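Local coordinates for protein yeast glycogen phosphorylase (Saccharomyces cerevisiae, PDB 1YGP) that is a carbohydrate phosphorylase of the GT-B clan, a dimeric two-domain protein that holds pyridoxal-5'-phosphate in a pocket of the chain, at residues 338-343 with 374-379; 342-347 with 352-357; 618-623 with 668-673; 672-677 with 688-693. All blocks are in the same frame, centred on the assembly; numbering follows the deposited sequence.

The four contacts form two pairs on opposite sides of the centre of the chain. Contacts 1 and 2, about 11 Å apart between centres, both use helix 322-350 and come first in sequence; contact 1 packs on strand 361-366 of the nine-stranded mixed sheet, contact 2 lies in the loop leading toward it, and they touch where Leu377 meets Leu344 and Phe357. Contacts 3 and 4, with centres about 7 Å apart, share helix 662-678 and pack against the six-stranded parallel sheet, contact 4 including its outermost strand 688-693. Contact 3 lies about 48 Å from contact 1, centre to centre. The pairs thus sample the packing of helices on the two sheet-based halves of a GT-B architecture, the second also supplying much of the pyridoxal-5'-phosphate pocket.

Contact 1: residues 338-343 with 374-379; sequences ASLHDI and IVELQR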
loop_
_atom_site.group_PDB
_atom_site.type_symbol
_atom_site.label_atom_id
_atom_site.label_comp_id
_atom_site.label_asym_id
_atom_site.label_seq_id
_atom_site.Cartn_x
_atom_site.Cartn_y
_atom_site.Cartn_z
ATOM N N ALA A 338 -19.587 -10.943 -1.832
ATOM C CA ALA A 338 -18.994 -10.187 -2.919
ATOM C C ALA A 338 -18.797 -11.051 -4.163
ATOM O O ALA A 338 -19.205 -10.681 -5.269
ATOM C CB ALA A 338 -17.668 -9.659 -2.461
ATOM N N SER A 339 -18.245 -12.245 -4.000
ATOM C CA SER A 339 -18.067 -13.168 -5.096
ATOM C C SER A 339 -19.386 -13.566 -5.734
ATOM O O SER A 339 -19.505 -13.519 -6.959
ATOM C CB SER A 339 -17.365 -14.385 -4.578
ATOM O OG SER A 339 -16.084 -14.027 -4.082
ATOM N N LEU A 340 -20.430 -13.912 -4.980
ATOM C CA LEU A 340 -21.704 -14.250 -5.601
ATOM C C LEU A 340 -22.250 -13.050 -6.339
ATOM O O LEU A 340 -22.706 -13.178 -7.472
ATOM C CB LEU A 340 -22.709 -14.685 -4.569
ATOM C CG LEU A 340 -23.177 -16.104 -4.710
ATOM C CD1 LEU A 340 -23.790 -16.287 -6.066
ATOM C CD2 LEU A 340 -22.011 -17.059 -4.618
ATOM N N HIS A 341 -22.122 -11.858 -5.762
ATOM C CA HIS A 341 -22.572 -10.637 -6.399
ATOM C C HIS A 341 -21.943 -10.449 -7.766
ATOM O O HIS A 341 -22.619 -10.058 -8.729
ATOM C CB HIS A 341 -22.219 -9.451 -5.537
ATOM C CG HIS A 341 -22.721 -8.125 -6.075
ATOM N ND1 HIS A 341 -22.450 -7.527 -7.228
ATOM C CD2 HIS A 341 -23.567 -7.297 -5.377
ATOM C CE1 HIS A 341 -23.083 -6.379 -7.259
ATOM N NE2 HIS A 341 -23.750 -6.256 -6.143
ATOM N N ASP A 342 -20.628 -10.653 -7.832
ATOM C CA ASP A 342 -19.898 -10.463 -9.068
ATOM C C ASP A 342 -20.317 -11.572 -10.042
ATOM O O ASP A 342 -20.531 -11.283 -11.221
ATOM C CB ASP A 342 -18.403 -10.468 -8.712
ATOM C CG ASP A 342 -17.488 -10.049 -9.846
ATOM O OD1 ASP A 342 -17.837 -9.214 -10.662
ATOM O OD2 ASP A 342 -16.386 -10.564 -9.939
ATOM N N ILE A 343 -20.571 -12.794 -9.550
ATOM C CA ILE A 343 -21.019 -13.916 -10.368
ATOM C C ILE A 343 -22.430 -13.660 -10.895
ATOM O O ILE A 343 -22.682 -14.007 -12.038
ATOM C CB ILE A 343 -20.934 -15.199 -9.494
ATOM C CG1 ILE A 343 -19.462 -15.567 -9.372
ATOM C CG2 ILE A 343 -21.767 -16.354 -10.066
ATOM C CD1 ILE A 343 -19.160 -16.486 -8.173
ATOM N N ILE A 374 -24.386 -20.718 -0.842
ATOM C CA ILE A 374 -25.665 -21.402 -1.119
ATOM C C ILE A 374 -26.828 -20.549 -0.581
ATOM O O ILE A 374 -27.725 -20.090 -1.301
ATOM C CB ILE A 374 -25.615 -22.823 -0.434
ATOM C CG1 ILE A 374 -24.778 -23.757 -1.264
ATOM C CG2 ILE A 374 -26.982 -23.430 -0.286
ATOM C CD1 ILE A 374 -24.208 -24.926 -0.446
ATOM N N VAL A 375 -26.754 -20.268 0.721
ATOM C CA VAL A 375 -27.768 -19.523 1.436
ATOM C C VAL A 375 -27.919 -18.111 0.881
ATOM O O VAL A 375 -28.988 -17.509 0.916
ATOM C CB VAL A 375 -27.355 -19.515 2.908
ATOM C CG1 VAL A 375 -28.391 -18.823 3.755
ATOM C CG2 VAL A 375 -27.277 -20.926 3.411
ATOM N N GLU A 376 -26.818 -17.522 0.418
ATOM C CA GLU A 376 -26.807 -16.206 -0.184
ATOM C C GLU A 376 -27.451 -16.222 -1.572
ATOM O O GLU A 376 -28.240 -15.302 -1.834
ATOM C CB GLU A 376 -25.364 -15.734 -0.254
ATOM C CG GLU A 376 -25.091 -14.445 -1.024
ATOM C CD GLU A 376 -25.634 -13.156 -0.418
ATOM O OE1 GLU A 376 -26.077 -13.144 0.727
ATOM O OE2 GLU A 376 -25.592 -12.142 -1.114
ATOM N N LEU A 377 -27.198 -17.204 -2.468
ATOM C CA LEU A 377 -27.839 -17.205 -3.769
ATOM C C LEU A 377 -29.326 -17.353 -3.505
ATOM O O LEU A 377 -30.105 -16.574 -4.058
ATOM C CB LEU A 377 -27.357 -18.354 -4.657
ATOM C CG LEU A 377 -27.924 -18.447 -6.098
ATOM C CD1 LEU A 377 -27.850 -17.094 -6.786
ATOM C CD2 LEU A 377 -27.143 -19.477 -6.889
ATOM N N GLN A 378 -29.758 -18.219 -2.587
ATOM C CA GLN A 378 -31.178 -18.321 -2.272
ATOM C C GLN A 378 -31.717 -16.976 -1.775
ATOM O O GLN A 378 -32.749 -16.512 -2.279
ATOM C CB GLN A 378 -31.377 -19.400 -1.221
ATOM C CG GLN A 378 -32.813 -19.683 -0.851
ATOM C CD GLN A 378 -33.688 -20.262 -1.942
ATOM O OE1 GLN A 378 -33.300 -20.462 -3.091
ATOM N NE2 GLN A 378 -34.928 -20.571 -1.589
ATOM N N ARG A 379 -30.999 -16.312 -0.848
ATOM C CA ARG A 379 -31.385 -15.003 -0.369
ATOM C C ARG A 379 -31.539 -13.994 -1.507
ATOM O O ARG A 379 -32.576 -13.322 -1.556
ATOM C CB ARG A 379 -30.358 -14.443 0.613
ATOM C CG ARG A 379 -30.831 -13.108 1.215
ATOM C CD ARG A 379 -29.862 -12.396 2.155
ATOM N NE ARG A 379 -28.700 -11.901 1.446
ATOM C CZ ARG A 379 -28.731 -10.742 0.802
ATOM N NH1 ARG A 379 -29.819 -9.966 0.793
ATOM N NH2 ARG A 379 -27.683 -10.398 0.069
#
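Leu340 and Leu377 face one another across two neighbouring helices, their CD1 methyls 4.2 Å apart. This is the apolar, buried part of the contact, and it is a light touch: leucine suits it because a branched, flexible apolar end can bridge backbones whose CA atoms, at Leu340 and Leu377, are still 7.1 Å apart. Beside it the CB of Leu340 rests against the CG of Glu376 at 4.3 Å, so the glutamate gives only its aliphatic part to the packing. Its CG lies anti to the backbone N, and the chain then bends at chi2 (68°), carrying the carboxylate off toward Arg379, one turn further on. There the guanidinium grips side-on: NE reaches OE1 of Glu376 at 3.0 Å, coming from above the carboxylate plane, while NH2 reaches OE2 on its syn side, also at 3.0 Å. The hydroxyl of Tyr333, on helix 322-350, is hydrogen-bonded to OE1, a polar tie between the helices; together these partners should favour a charged carboxylate. On this polar side the contact loosens, with Arg379 partly exposed and His341 exposed. On the sheet side, Leu340 lies on Ile363 and Ile374 on Leu365 of strand 361-366, an arrangement typical of adjacent helices covering a Rossmann-like alpha/beta sheet.

Contact 2: residues 342-347 with 352-357; sequences DILRRF and RPWTEF. With PO4 (phosphate ion), chain C.
Phe347 presents a ring face to the edge of Phe357: CD1 of Phe357 stands over the centre of the Phe347 ring, the planes are 83° apart and the centroids 4.7 Å, a T-shaped (edge-to-face) pair. The CG of Phe347 lies anti to its backbone N (chi1 -177°), carrying the ring away from its own helix and into the loop with its short 3-10 segment 354-356. Trp354 meets the same ring obliquely, its six-membered ring inclined by 33° and its CZ3 3.6 Å from CD2 of Phe347. At the Phe347 rim, near the ring plane, comes the Pro353 O. This broad ring suits its place, serving Phe357, Trp354 and loop backbone at once. CD2 of Leu344 meets CZ of Phe357 obliquely, and CG2 of Ile343 lies at the ring edge, 4.1 Å from CZ of Phe357. On the polar side, Asp342 forms salt bridges with Arg345 and Arg346, which also bind a phosphate, probably from the crystallisation liquor: Arg345 NH2 to O4 at 2.8 Å, nearly straight, and Arg346 NE to O1 at 3.0 Å. The cluster closes the loop between helix 322-350 and helix 357-360, with Leu344 and Trp354 against helix 372-384, Phe357 also against helix 389-399, and Arg346 NH1 hydrogen-bonded to the hydroxyl of Tyr187 on strand 184-189.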
loop_
_atom_site.group_PDB
_atom_site.type_symbol
_atom_site.label_atom_id
_atom_site.label_comp_id
_atom_site.label_asym_id
_atom_site.label_seq_id
_atom_site.Cartn_x
_atom_site.Cartn_y
_atom_site.Cartn_z
ATOM N N ASP A 342 -20.628 -10.653 -7.832
ATOM C CA ASP A 342 -19.898 -10.463 -9.068
ATOM C C ASP A 342 -20.317 -11.572 -10.042
ATOM O O ASP A 342 -20.531 -11.283 -11.221
ATOM C CB ASP A 342 -18.403 -10.468 -8.712
ATOM C CG ASP A 342 -17.488 -10.049 -9.846
ATOM O OD1 ASP A 342 -17.837 -9.214 -10.662
ATOM O OD2 ASP A 342 -16.386 -10.564 -9.939
ATOM N N ILE A 343 -20.571 -12.794 -9.550
ATOM C CA ILE A 343 -21.019 -13.916 -10.368
ATOM C C ILE A 343 -22.430 -13.660 -10.895
ATOM O O ILE A 343 -22.682 -14.007 -12.038
ATOM C CB ILE A 343 -20.934 -15.199 -9.494
ATOM C CG1 ILE A 343 -19.462 -15.567 -9.372
ATOM C CG2 ILE A 343 -21.767 -16.354 -10.066
ATOM C CD1 ILE A 343 -19.160 -16.486 -8.173
ATOM N N LEU A 344 -23.384 -13.048 -10.195
ATOM C CA LEU A 344 -24.680 -12.765 -10.782
ATOM C C LEU A 344 -24.660 -11.516 -11.682
ATOM O O LEU A 344 -25.443 -11.423 -12.644
ATOM C CB LEU A 344 -25.722 -12.551 -9.706
ATOM C CG LEU A 344 -25.749 -13.464 -8.500
ATOM C CD1 LEU A 344 -27.038 -13.253 -7.756
ATOM C CD2 LEU A 344 -25.700 -14.916 -8.929
ATOM N N ARG A 345 -23.781 -10.530 -11.430
ATOM C CA ARG A 345 -23.738 -9.319 -12.245
ATOM C C ARG A 345 -23.376 -9.674 -13.682
ATOM O O ARG A 345 -24.047 -9.311 -14.651
ATOM C CB ARG A 345 -22.703 -8.334 -11.724
ATOM C CG ARG A 345 -22.881 -7.068 -12.543
ATOM C CD ARG A 345 -21.722 -6.111 -12.741
ATOM N NE ARG A 345 -20.632 -6.793 -13.385
ATOM C CZ ARG A 345 -19.608 -7.190 -12.636
ATOM N NH1 ARG A 345 -19.585 -6.955 -11.307
ATOM N NH2 ARG A 345 -18.620 -7.870 -13.215
ATOM N N ARG A 346 -22.312 -10.453 -13.800
ATOM C CA ARG A 346 -21.832 -10.927 -15.078
ATOM C C ARG A 346 -22.958 -11.687 -15.777
ATOM O O ARG A 346 -23.189 -11.452 -16.965
ATOM C CB ARG A 346 -20.630 -11.792 -14.797
ATOM C CG ARG A 346 -19.872 -12.209 -16.027
ATOM C CD ARG A 346 -18.545 -12.867 -15.675
ATOM N NE ARG A 346 -17.716 -11.934 -14.937
ATOM C CZ ARG A 346 -17.300 -12.220 -13.702
ATOM N NH1 ARG A 346 -17.626 -13.375 -13.119
ATOM N NH2 ARG A 346 -16.612 -11.302 -13.018
ATOM N N PHE A 347 -23.749 -12.501 -15.040
ATOM C CA PHE A 347 -24.860 -13.291 -15.599
ATOM C C PHE A 347 -25.928 -12.386 -16.179
ATOM O O PHE A 347 -26.452 -12.656 -17.269
ATOM C CB PHE A 347 -25.555 -14.187 -14.545
ATOM C CG PHE A 347 -26.671 -15.084 -15.086
ATOM C CD1 PHE A 347 -26.372 -16.173 -15.922
ATOM C CD2 PHE A 347 -28.005 -14.825 -14.742
ATOM C CE1 PHE A 347 -27.399 -16.992 -16.406
ATOM C CE2 PHE A 347 -29.029 -15.645 -15.229
ATOM C CZ PHE A 347 -28.727 -16.731 -16.061
ATOM N N ARG A 352 -30.087 -13.451 -20.003
ATOM C CA ARG A 352 -30.676 -14.778 -20.052
ATOM C C ARG A 352 -31.629 -14.935 -18.876
ATOM O O ARG A 352 -31.448 -14.296 -17.831
ATOM C CB ARG A 352 -29.617 -15.851 -19.948
ATOM C CG ARG A 352 -28.791 -16.027 -21.197
ATOM C CD ARG A 352 -27.894 -17.213 -20.908
ATOM N NE ARG A 352 -27.770 -18.099 -22.054
ATOM C CZ ARG A 352 -26.681 -18.093 -22.816
ATOM N NH1 ARG A 352 -25.666 -17.286 -22.574
ATOM N NH2 ARG A 352 -26.577 -18.936 -23.828
ATOM N N PRO A 353 -32.674 -15.750 -18.991
ATOM C CA PRO A 353 -33.640 -15.983 -17.938
ATOM C C PRO A 353 -33.003 -16.664 -16.738
ATOM O O PRO A 353 -32.194 -17.566 -16.949
ATOM C CB PRO A 353 -34.683 -16.837 -18.587
ATOM C CG PRO A 353 -34.533 -16.534 -20.043
ATOM C CD PRO A 353 -33.039 -16.485 -20.185
ATOM N N TRP A 354 -33.378 -16.349 -15.494
ATOM C CA TRP A 354 -32.875 -17.053 -14.322
ATOM C C TRP A 354 -32.952 -18.554 -14.422
ATOM O O TRP A 354 -32.059 -19.225 -13.916
ATOM C CB TRP A 354 -33.620 -16.654 -13.057
ATOM C CG TRP A 354 -33.137 -15.297 -12.588
ATOM C CD1 TRP A 354 -33.975 -14.222 -12.614
ATOM C CD2 TRP A 354 -31.862 -14.974 -12.184
ATOM N NE1 TRP A 354 -33.238 -13.209 -12.247
ATOM C CE2 TRP A 354 -31.985 -13.601 -11.985
ATOM C CE3 TRP A 354 -30.638 -15.603 -11.964
ATOM C CZ2 TRP A 354 -30.904 -12.833 -11.572
ATOM C CZ3 TRP A 354 -29.555 -14.837 -11.548
ATOM C CH2 TRP A 354 -29.684 -13.465 -11.355
ATOM N N THR A 355 -33.933 -19.125 -15.119
ATOM C CA THR A 355 -34.022 -20.570 -15.246
ATOM C C THR A 355 -32.855 -21.199 -15.983
ATOM O O THR A 355 -32.688 -22.410 -15.904
ATOM C CB THR A 355 -35.347 -20.931 -15.936
ATOM O OG1 THR A 355 -35.686 -19.919 -16.893
ATOM C CG2 THR A 355 -36.451 -21.053 -14.883
ATOM N N GLU A 356 -32.027 -20.409 -16.675
ATOM C CA GLU A 356 -30.848 -20.939 -17.329
ATOM C C GLU A 356 -29.568 -20.799 -16.518
ATOM O O GLU A 356 -28.513 -21.299 -16.940
ATOM C CB GLU A 356 -30.601 -20.264 -18.632
ATOM C CG GLU A 356 -31.767 -20.385 -19.563
ATOM C CD GLU A 356 -31.373 -20.006 -20.969
ATOM O OE1 GLU A 356 -30.820 -18.923 -21.174
ATOM O OE2 GLU A 356 -31.626 -20.813 -21.857
ATOM N N PHE A 357 -29.620 -20.164 -15.336
ATOM C CA PHE A 357 -28.460 -20.025 -14.468
ATOM C C PHE A 357 -27.744 -21.360 -14.302
ATOM O O PHE A 357 -26.573 -21.359 -14.698
ATOM C CB PHE A 357 -28.864 -19.479 -13.079
ATOM C CG PHE A 357 -27.707 -18.844 -12.323
ATOM C CD1 PHE A 357 -27.177 -17.619 -12.758
ATOM C CD2 PHE A 357 -27.172 -19.468 -11.197
ATOM C CE1 PHE A 357 -26.118 -17.017 -12.069
ATOM C CE2 PHE A 357 -26.114 -18.851 -10.518
ATOM C CZ PHE A 357 -25.586 -17.632 -10.945
HETATM P P PO4 C . -17.027 -8.747 -16.368
HETATM O O1 PO4 C . -16.864 -10.001 -17.125
HETATM O O2 PO4 C . -16.160 -8.822 -15.177
HETATM O O3 PO4 C . -16.627 -7.578 -17.203
HETATM O O4 PO4 C . -18.435 -8.566 -15.962
#

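Contact 3: residues 618-623 with 668-673; sequences NVFGII and IKLINC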
loop_
_atom_site.group_PDB
_atom_site.type_symbol
_atom_site.label_atom_id
_atom_site.label_comp_id
_atom_site.label_asym_id
_atom_site.label_seq_id
_atom_site.Cartn_x
_atom_site.Cartn_y
_atom_site.Cartn_z
ATOM N N ASN A 618 9.216 -39.897 13.944
ATOM C CA ASN A 618 10.417 -39.729 13.144
ATOM C C ASN A 618 11.591 -39.274 13.991
ATOM O O ASN A 618 12.693 -39.823 13.855
ATOM C CB ASN A 618 10.124 -38.721 12.062
ATOM C CG ASN A 618 11.257 -38.446 11.096
ATOM O OD1 ASN A 618 12.327 -39.041 11.137
ATOM N ND2 ASN A 618 11.082 -37.515 10.178
ATOM N N VAL A 619 11.366 -38.333 14.923
ATOM C CA VAL A 619 12.427 -37.868 15.814
ATOM C C VAL A 619 12.843 -39.010 16.757
ATOM O O VAL A 619 14.050 -39.252 16.936
ATOM C CB VAL A 619 11.992 -36.646 16.690
ATOM C CG1 VAL A 619 13.243 -36.003 17.244
ATOM C CG2 VAL A 619 11.358 -35.537 15.902
ATOM N N PHE A 620 11.901 -39.773 17.339
ATOM C CA PHE A 620 12.249 -40.883 18.221
ATOM C C PHE A 620 13.100 -41.907 17.486
ATOM O O PHE A 620 14.031 -42.493 18.052
ATOM C CB PHE A 620 10.989 -41.552 18.770
ATOM C CG PHE A 620 10.174 -40.644 19.676
ATOM C CD1 PHE A 620 10.734 -39.531 20.300
ATOM C CD2 PHE A 620 8.815 -40.902 19.847
ATOM C CE1 PHE A 620 9.934 -38.682 21.076
ATOM C CE2 PHE A 620 8.021 -40.052 20.622
ATOM C CZ PHE A 620 8.576 -38.941 21.234
ATOM N N GLY A 621 12.828 -42.077 16.203
ATOM C CA GLY A 621 13.652 -42.912 15.370
ATOM C C GLY A 621 15.043 -42.304 15.226
ATOM O O GLY A 621 16.003 -43.083 15.252
ATOM N N ILE A 622 15.206 -40.962 15.089
ATOM C CA ILE A 622 16.538 -40.351 14.943
ATOM C C ILE A 622 17.332 -40.558 16.200
ATOM O O ILE A 622 18.439 -41.097 16.112
ATOM C CB ILE A 622 16.557 -38.814 14.687
ATOM C CG1 ILE A 622 16.024 -38.533 13.309
ATOM C CG2 ILE A 622 17.983 -38.264 14.729
ATOM C CD1 ILE A 622 16.158 -37.078 12.892
ATOM N N ILE A 623 16.774 -40.146 17.344
ATOM C CA ILE A 623 17.449 -40.340 18.615
ATOM C C ILE A 623 17.808 -41.804 18.777
ATOM O O ILE A 623 18.979 -42.042 19.072
ATOM C CB ILE A 623 16.577 -39.900 19.800
ATOM C CG1 ILE A 623 16.229 -38.419 19.709
ATOM C CG2 ILE A 623 17.358 -40.129 21.084
ATOM C CD1 ILE A 623 15.210 -37.974 20.768
ATOM N N ILE A 668 8.847 -29.013 17.667
ATOM C CA ILE A 668 9.820 -28.211 16.939
ATOM C C ILE A 668 11.031 -27.990 17.828
ATOM O O ILE A 668 12.140 -28.153 17.314
ATOM C CB ILE A 668 9.178 -26.874 16.505
ATOM C CG1 ILE A 668 8.073 -27.146 15.471
ATOM C CG2 ILE A 668 10.231 -25.971 15.904
ATOM C CD1 ILE A 668 7.289 -25.943 14.921
ATOM N N LYS A 669 10.901 -27.716 19.136
ATOM C CA LYS A 669 12.069 -27.473 19.979
ATOM C C LYS A 669 12.893 -28.749 20.059
ATOM O O LYS A 669 14.115 -28.720 19.865
ATOM C CB LYS A 669 11.661 -27.047 21.396
ATOM C CG LYS A 669 12.803 -26.776 22.384
ATOM C CD LYS A 669 13.719 -25.733 21.770
ATOM C CE LYS A 669 15.072 -25.523 22.445
ATOM N NZ LYS A 669 14.910 -24.872 23.729
ATOM N N LEU A 670 12.211 -29.882 20.228
ATOM C CA LEU A 670 12.862 -31.166 20.333
ATOM C C LEU A 670 13.694 -31.482 19.106
ATOM O O LEU A 670 14.834 -31.923 19.302
ATOM C CB LEU A 670 11.801 -32.242 20.560
ATOM C CG LEU A 670 12.110 -33.591 21.239
ATOM C CD1 LEU A 670 11.753 -34.679 20.235
ATOM C CD2 LEU A 670 13.558 -33.672 21.737
ATOM N N ILE A 671 13.213 -31.215 17.879
ATOM C CA ILE A 671 13.976 -31.469 16.655
ATOM C C ILE A 671 15.233 -30.615 16.694
ATOM O O ILE A 671 16.338 -31.105 16.442
ATOM C CB ILE A 671 13.166 -31.106 15.401
ATOM C CG1 ILE A 671 11.908 -31.952 15.293
ATOM C CG2 ILE A 671 14.011 -31.380 14.178
ATOM C CD1 ILE A 671 10.821 -31.463 14.290
ATOM N N ASN A 672 15.082 -29.357 17.106
ATOM C CA ASN A 672 16.197 -28.417 17.188
ATOM C C ASN A 672 17.250 -28.798 18.214
ATOM O O ASN A 672 18.454 -28.639 17.994
ATOM C CB ASN A 672 15.659 -27.024 17.492
ATOM C CG ASN A 672 14.997 -26.416 16.262
ATOM O OD1 ASN A 672 15.587 -26.386 15.181
ATOM N ND2 ASN A 672 13.773 -25.911 16.359
ATOM N N CYS A 673 16.806 -29.373 19.314
ATOM C CA CYS A 673 17.709 -29.891 20.311
ATOM C C CYS A 673 18.497 -31.105 19.789
ATOM O O CYS A 673 19.737 -31.190 19.914
ATOM C CB CYS A 673 16.906 -30.267 21.531
ATOM S SG CYS A 673 16.124 -28.825 22.304
#
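Val619 divides its two methyls between consecutive residues of the facing helix, Leu670 and Ile671. Its CG1, anti to the backbone N (chi1 -163°), meets CD1 of Leu670 at 3.6 Å; its CG2 meets CG1 of Ile671 at 3.7 Å, the two side chains crossing at about a right angle. A beta-branched residue suits this spot because both branches leave close to the backbone and serve two partners at once. Phe620 starts out pointing away, yet its long ring swings back, and CE1 approaches the same CD1 of Leu670 obliquely at 4.5 Å. Leucine, with a methyl at the end of a bendable arm, can thus be touched by valine and phenylalanine together. One turn on, Ile622 and Ile623 also point across, but find partners further along the helix, where both pack on Val674. The segments run nearly parallel, 21° apart, with axes 10.7 Å from each other. Beneath them lies the parallel sheet: Ile622 and Ile671 both reach Phe653 of strand 649-654 and Val690 of strand 688-693, while Phe620 and Ile623 turn to helix 782-790 on another flank.

Contact 4: residues 672-677 with 688-693; sequences NCVADI and LKVVFV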
loop_
_atom_site.group_PDB
_atom_site.type_symbol
_atom_site.label_atom_id
_atom_site.label_comp_id
_atom_site.label_asym_id
_atom_site.label_seq_id
_atom_site.Cartn_x
_atom_site.Cartn_y
_atom_site.Cartn_z
ATOM N N ASN A 672 15.082 -29.357 17.106
ATOM C CA ASN A 672 16.197 -28.417 17.188
ATOM C C ASN A 672 17.250 -28.798 18.214
ATOM O O ASN A 672 18.454 -28.639 17.994
ATOM C CB ASN A 672 15.659 -27.024 17.492
ATOM C CG ASN A 672 14.997 -26.416 16.262
ATOM O OD1 ASN A 672 15.587 -26.386 15.181
ATOM N ND2 ASN A 672 13.773 -25.911 16.359
ATOM N N CYS A 673 16.806 -29.373 19.314
ATOM C CA CYS A 673 17.709 -29.891 20.311
ATOM C C CYS A 673 18.497 -31.105 19.789
ATOM O O CYS A 673 19.737 -31.190 19.914
ATOM C CB CYS A 673 16.906 -30.267 21.531
ATOM S SG CYS A 673 16.124 -28.825 22.304
ATOM N N VAL A 674 17.810 -32.081 19.176
ATOM C CA VAL A 674 18.466 -33.250 18.608
ATOM C C VAL A 674 19.525 -32.750 17.635
ATOM O O VAL A 674 20.684 -33.140 17.750
ATOM C CB VAL A 674 17.435 -34.118 17.875
ATOM C CG1 VAL A 674 18.111 -35.261 17.119
ATOM C CG2 VAL A 674 16.471 -34.679 18.899
ATOM N N ALA A 675 19.172 -31.814 16.751
ATOM C CA ALA A 675 20.106 -31.268 15.782
ATOM C C ALA A 675 21.307 -30.636 16.448
ATOM O O ALA A 675 22.425 -30.827 15.970
ATOM C CB ALA A 675 19.446 -30.206 14.925
ATOM N N ASP A 676 21.142 -29.934 17.567
ATOM C CA ASP A 676 22.295 -29.362 18.223
ATOM C C ASP A 676 23.240 -30.360 18.831
ATOM O O ASP A 676 24.434 -30.090 18.791
ATOM C CB ASP A 676 21.882 -28.385 19.307
ATOM C CG ASP A 676 21.656 -26.981 18.756
ATOM O OD1 ASP A 676 22.190 -26.643 17.692
ATOM O OD2 ASP A 676 20.947 -26.212 19.408
ATOM N N ILE A 677 22.811 -31.501 19.361
ATOM C CA ILE A 677 23.727 -32.491 19.935
ATOM C C ILE A 677 24.396 -33.336 18.841
ATOM O O ILE A 677 25.627 -33.401 18.753
ATOM C CB ILE A 677 22.887 -33.322 20.940
ATOM C CG1 ILE A 677 22.677 -32.415 22.150
ATOM C CG2 ILE A 677 23.536 -34.639 21.330
ATOM C CD1 ILE A 677 21.617 -32.897 23.172
ATOM N N LEU A 688 25.588 -38.696 10.674
ATOM C CA LEU A 688 24.217 -38.221 10.833
ATOM C C LEU A 688 24.109 -36.721 11.098
ATOM O O LEU A 688 24.822 -36.210 11.970
ATOM C CB LEU A 688 23.533 -38.932 11.995
ATOM C CG LEU A 688 22.065 -38.660 12.229
ATOM C CD1 LEU A 688 21.223 -39.216 11.085
ATOM C CD2 LEU A 688 21.675 -39.305 13.528
ATOM N N LYS A 689 23.224 -36.023 10.373
ATOM C CA LYS A 689 22.918 -34.600 10.574
ATOM C C LYS A 689 21.400 -34.434 10.623
ATOM O O LYS A 689 20.666 -35.182 9.962
ATOM C CB LYS A 689 23.422 -33.738 9.426
ATOM C CG LYS A 689 24.934 -33.706 9.253
ATOM C CD LYS A 689 25.559 -32.927 10.392
ATOM C CE LYS A 689 27.069 -33.065 10.456
ATOM N NZ LYS A 689 27.689 -32.604 9.229
ATOM N N VAL A 690 20.868 -33.492 11.387
ATOM C CA VAL A 690 19.434 -33.216 11.457
ATOM C C VAL A 690 19.381 -31.743 11.078
ATOM O O VAL A 690 20.192 -30.955 11.574
ATOM C CB VAL A 690 18.863 -33.388 12.884
ATOM C CG1 VAL A 690 17.397 -32.991 12.960
ATOM C CG2 VAL A 690 19.006 -34.835 13.277
ATOM N N VAL A 691 18.477 -31.309 10.213
ATOM C CA VAL A 691 18.402 -29.919 9.783
ATOM C C VAL A 691 16.923 -29.541 9.858
ATOM O O VAL A 691 16.070 -30.394 9.579
ATOM C CB VAL A 691 18.956 -29.843 8.339
ATOM C CG1 VAL A 691 18.658 -28.483 7.755
ATOM C CG2 VAL A 691 20.466 -30.069 8.315
ATOM N N PHE A 692 16.555 -28.328 10.254
ATOM C CA PHE A 692 15.158 -27.914 10.237
ATOM C C PHE A 692 15.057 -26.699 9.321
ATOM O O PHE A 692 15.764 -25.730 9.581
ATOM C CB PHE A 692 14.691 -27.525 11.632
ATOM C CG PHE A 692 13.218 -27.126 11.697
ATOM C CD1 PHE A 692 12.830 -25.804 11.492
ATOM C CD2 PHE A 692 12.249 -28.087 11.981
ATOM C CE1 PHE A 692 11.485 -25.462 11.572
ATOM C CE2 PHE A 692 10.905 -27.743 12.061
ATOM C CZ PHE A 692 10.523 -26.425 11.854
ATOM N N VAL A 693 14.245 -26.628 8.265
ATOM C CA VAL A 693 14.141 -25.429 7.452
ATOM C C VAL A 693 13.009 -24.511 7.909
ATOM O O VAL A 693 11.816 -24.865 7.941
ATOM C CB VAL A 693 13.965 -25.883 6.027
ATOM C CG1 VAL A 693 13.637 -24.718 5.099
ATOM C CG2 VAL A 693 15.279 -26.558 5.618
#
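Helix-on-strand packing joins residues 672-677 to 688-693, an outermost strand of the six-stranded parallel sheet, with the axes of the short segments 7.3 Å apart and their N-to-C directions at 142°. Ala675 and Val690 form its close centre, their CA atoms 4.8 Å apart. The alanine CB comes to 3.8 Å from the CB of Val690 and 3.5 Å from its carbonyl O; a small side chain lets helix and strand come this near. That carbonyl accepts a hydrogen bond from Asn679, just beyond the helix. Val674 adds its CG1 at 4.0 Å from CG2 of Val690, a methyl-to-methyl contact suited to a buried flank. At the other end OD1 of Asn672 lies 3.8 Å from CB of Phe692, with amide and ring planes 64° apart, while its ND2 is hydrogen-bonded to the carbonyl of Gly203. Val690 and Phe692 point to the helix and Lys689 and Val691 away, the alternation of an extended strand; Phe692 also packs on Ile200. The parts belong to the beta-alpha-beta crossover from strand 649-654 through helix 662-678 to strand 688-693, typical of Rossmann-like GT-B domains; the strand leads on to Tyr696, Asn697 and Val698 of the pyridoxal-5'-phosphate pocket.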